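Local coordinates for inositol-3-phosphate synthase (Caenorhabditis elegans, PDB 1VKO), which belongs to the myo-inositol-1-phosphate synthase family, binds nicotinamide-adenine-dinucleotide and has a Rossmann-type domain, at residues P195-P200 / N213-D218. Residues are numbered along the deposited sequence; the frame is centred on the assembly and turned at random.
Sequences PSIYYP and NVIPGD. With NAD (nicotinamide-adenine-dinucleotide), chain G.
Ile-215 lays its side chain against the backbone of Pro-195 and Ser-196, CG1 near Ser-196 O and CD1 near Pro-195 O, crossing the proline ring at about a right angle, with CD1 3.9 Å from Pro-195 CB. The two segments belong to the long loop between helices 178-188 and 220-238 of the Rossmann-type domain, and a single beta bridge, Ser-196 with Val-214, joins them at the adenine end of the NAD site. Two backbone bonds make the bridge: Ser-196 N gives its hydrogen to Asn-213 O (3.0 Å), and Ser-196 O takes that of Ile-215 N (2.9 Å, 166° at the hydrogen). The same carbonyl oxygen receives a CH contact from Val-214 CA. At one end, Asn-213 turns its amide back over Pro-195, CG anti to the backbone N (chi1 -159°), resting OD1 3.6 Å from Pro-195 CB while ND2 hydrogen-bonds to the carbonyl oxygens of Asp-160 and Pro-193. Further along, Val-214 CG1 meets Tyr-198 CB at 3.7 Å, and past the bridge a water takes over, accepting from Tyr-198 N and donating to Ile-215 O. Ser-196 and Ile-197 also pack on helix 281-291. While the backbone N and O of Ser-196 bond to the 213-218 segment, its OG donates to NAD N1A at 2.9 Å, and beside it NAD N6A makes a weak bond, bent to 124°, to Ile-197 O.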
loop_
_atom_site.group_PDB
_atom_site.type_symbol
_atom_site.label_atom_id
_atom_site.label_comp_id
_atom_site.label_asym_id
_atom_site.label_seq_id
_atom_site.Cartn_x
_atom_site.Cartn_y
_atom_site.Cartn_z
ATOM N N PRO A 195 5.407 -42.156 14.114
ATOM C CA PRO A 195 4.058 -42.169 13.538
ATOM C C PRO A 195 3.034 -41.574 14.474
ATOM O O PRO A 195 3.216 -41.602 15.692
ATOM C CB PRO A 195 3.788 -43.655 13.263
ATOM C CG PRO A 195 4.791 -44.398 14.032
ATOM C CD PRO A 195 5.967 -43.507 14.301
ATOM N N SER A 196 2.004 -40.953 13.910
ATOM C CA SER A 196 1.029 -40.252 14.727
ATOM C C SER A 196 -0.362 -40.813 14.564
ATOM O O SER A 196 -0.596 -41.728 13.780
ATOM C CB SER A 196 0.996 -38.757 14.374
ATOM O OG SER A 196 0.696 -38.001 15.534
ATOM N N ILE A 197 -1.290 -40.214 15.302
ATOM C CA ILE A 197 -2.706 -40.520 15.223
ATOM C C ILE A 197 -3.166 -39.748 14.010
ATOM O O ILE A 197 -2.831 -38.579 13.878
ATOM C CB ILE A 197 -3.378 -39.982 16.491
ATOM C CG1 ILE A 197 -2.749 -40.614 17.715
ATOM C CG2 ILE A 197 -4.883 -40.231 16.502
ATOM C CD1 ILE A 197 -3.192 -39.962 18.994
ATOM N N TYR A 198 -3.935 -40.386 13.123
ATOM C CA TYR A 198 -4.538 -39.709 11.975
ATOM C C TYR A 198 -6.031 -40.000 11.945
ATOM O O TYR A 198 -6.419 -41.117 11.656
ATOM C CB TYR A 198 -3.857 -40.214 10.696
ATOM C CG TYR A 198 -4.448 -39.692 9.390
ATOM C CD1 TYR A 198 -4.808 -38.359 9.248
ATOM C CD2 TYR A 198 -4.636 -40.531 8.301
ATOM C CE1 TYR A 198 -5.342 -37.883 8.083
ATOM C CE2 TYR A 198 -5.171 -40.052 7.119
ATOM C CZ TYR A 198 -5.512 -38.727 7.019
ATOM O OH TYR A 198 -6.057 -38.212 5.870
ATOM N N TYR A 199 -6.884 -39.014 12.227
ATOM C CA TYR A 199 -8.326 -39.214 12.043
ATOM C C TYR A 199 -8.798 -38.293 10.900
ATOM O O TYR A 199 -9.058 -37.103 11.127
ATOM C CB TYR A 199 -9.123 -38.958 13.339
ATOM C CG TYR A 199 -8.704 -39.771 14.571
ATOM C CD1 TYR A 199 -8.054 -41.006 14.458
ATOM C CD2 TYR A 199 -8.997 -39.316 15.845
ATOM C CE1 TYR A 199 -7.693 -41.733 15.579
ATOM C CE2 TYR A 199 -8.622 -40.029 16.969
ATOM C CZ TYR A 199 -7.964 -41.232 16.838
ATOM O OH TYR A 199 -7.606 -41.947 17.979
ATOM N N PRO A 200 -8.903 -38.825 9.681
ATOM C CA PRO A 200 -9.016 -37.988 8.475
ATOM C C PRO A 200 -10.029 -36.843 8.635
ATOM O O PRO A 200 -9.799 -35.713 8.191
ATOM C CB PRO A 200 -9.494 -38.981 7.424
ATOM C CG PRO A 200 -8.914 -40.298 7.877
ATOM C CD PRO A 200 -8.970 -40.265 9.366
ATOM N N ASN A 213 2.546 -42.364 7.760
ATOM C CA ASN A 213 3.245 -42.629 9.024
ATOM C C ASN A 213 2.200 -42.583 10.152
ATOM O O ASN A 213 2.252 -41.703 11.005
ATOM C CB ASN A 213 4.302 -41.533 9.245
ATOM C CG ASN A 213 5.408 -41.932 10.196
ATOM O OD1 ASN A 213 5.769 -43.097 10.295
ATOM N ND2 ASN A 213 5.982 -40.942 10.892
ATOM N N VAL A 214 1.239 -43.515 10.143
ATOM C CA VAL A 214 0.165 -43.521 11.151
ATOM C C VAL A 214 0.071 -44.765 12.036
ATOM O O VAL A 214 0.285 -45.884 11.576
ATOM C CB VAL A 214 -1.246 -43.135 10.548
ATOM C CG1 VAL A 214 -1.102 -42.289 9.281
ATOM C CG2 VAL A 214 -2.117 -44.324 10.302
ATOM N N ILE A 215 -0.255 -44.544 13.310
ATOM C CA ILE A 215 -0.497 -45.627 14.277
ATOM C C ILE A 215 -1.661 -46.483 13.754
ATOM O O ILE A 215 -2.709 -45.928 13.467
ATOM C CB ILE A 215 -0.912 -45.044 15.698
ATOM C CG1 ILE A 215 -0.045 -43.862 16.175
ATOM C CG2 ILE A 215 -0.988 -46.133 16.745
ATOM C CD1 ILE A 215 1.375 -44.136 16.286
ATOM N N PRO A 216 -1.512 -47.811 13.643
ATOM C CA PRO A 216 -2.607 -48.677 13.145
ATOM C C PRO A 216 -3.874 -48.644 14.034
ATOM O O PRO A 216 -3.828 -48.136 15.151
ATOM C CB PRO A 216 -1.980 -50.064 13.173
ATOM C CG PRO A 216 -0.500 -49.835 13.128
ATOM C CD PRO A 216 -0.300 -48.594 13.953
ATOM N N GLY A 217 -5.000 -49.129 13.520
ATOM C CA GLY A 217 -6.225 -49.300 14.314
ATOM C C GLY A 217 -7.132 -48.087 14.493
ATOM O O GLY A 217 -6.722 -46.969 14.180
ATOM N N ASP A 218 -8.338 -48.316 15.029
ATOM C CA ASP A 218 -9.319 -47.235 15.319
ATOM C C ASP A 218 -9.739 -47.176 16.778
ATOM O O ASP A 218 -10.727 -46.532 17.105
ATOM C CB ASP A 218 -10.591 -47.415 14.497
ATOM C CG ASP A 218 -10.304 -47.565 13.019
ATOM O OD1 ASP A 218 -9.765 -46.598 12.404
ATOM O OD2 ASP A 218 -10.589 -48.623 12.397
HETATM P PA NAD G . 2.706 -27.498 7.987
HETATM O O1A NAD G . 1.780 -28.168 7.090
HETATM O O2A NAD G . 3.952 -27.217 7.254
HETATM O O5B NAD G . 2.899 -28.434 9.253
HETATM C C5B NAD G . 1.930 -29.382 9.584
HETATM C C4B NAD G . 2.638 -30.710 9.772
HETATM O O4B NAD G . 1.901 -31.479 10.696
HETATM C C3B NAD G . 2.705 -31.510 8.501
HETATM O O3B NAD G . 3.958 -32.173 8.573
HETATM C C2B NAD G . 1.660 -32.581 8.630
HETATM O O2B NAD G . 2.294 -33.766 8.152
HETATM C C1B NAD G . 1.519 -32.705 10.144
HETATM N N9A NAD G . 0.259 -33.231 10.730
HETATM C C8A NAD G . -1.035 -33.051 10.344
HETATM N N7A NAD G . -1.829 -33.754 11.183
HETATM C C5A NAD G . -1.090 -34.393 12.109
HETATM C C6A NAD G . -1.387 -35.268 13.168
HETATM N N6A NAD G . -2.628 -35.700 13.448
HETATM N N1A NAD G . -0.353 -35.772 13.914
HETATM C C2A NAD G . 0.940 -35.458 13.616
HETATM N N3A NAD G . 1.207 -34.645 12.562
HETATM C C4A NAD G . 0.226 -34.098 11.812
HETATM O O3 NAD G . 2.069 -26.150 8.625
HETATM P PN NAD G . 2.971 -25.182 9.510
HETATM O O1N NAD G . 4.074 -26.006 10.073
HETATM O O2N NAD G . 3.298 -24.014 8.688
HETATM O O5D NAD G . 2.072 -24.796 10.804
HETATM C C5D NAD G . 1.381 -25.794 11.535
HETATM C C4D NAD G . 0.194 -25.265 12.363
HETATM O O4D NAD G . 0.571 -24.118 13.086
HETATM C C3D NAD G . -1.029 -24.870 11.527
HETATM O O3D NAD G . -2.183 -25.288 12.200
HETATM C C2D NAD G . -1.045 -23.366 11.623
HETATM O O2D NAD G . -2.330 -22.766 11.571
HETATM C C1D NAD G . -0.457 -23.157 12.991
HETATM N N1N NAD G . -0.041 -21.760 13.029
HETATM C C2N NAD G . 0.921 -21.315 12.178
HETATM C C3N NAD G . 1.276 -19.985 12.214
HETATM C C7N NAD G . 2.560 -19.640 11.561
HETATM O O7N NAD G . 3.200 -20.706 10.886
HETATM N N7N NAD G . 3.050 -18.397 11.656
HETATM C C4N NAD G . 0.673 -19.094 13.124
HETATM C C5N NAD G . -0.312 -19.563 13.964
HETATM C C6N NAD G . -0.677 -20.916 13.906
HETATM O O HOH W 1 -4.044 -43.390 13.649
#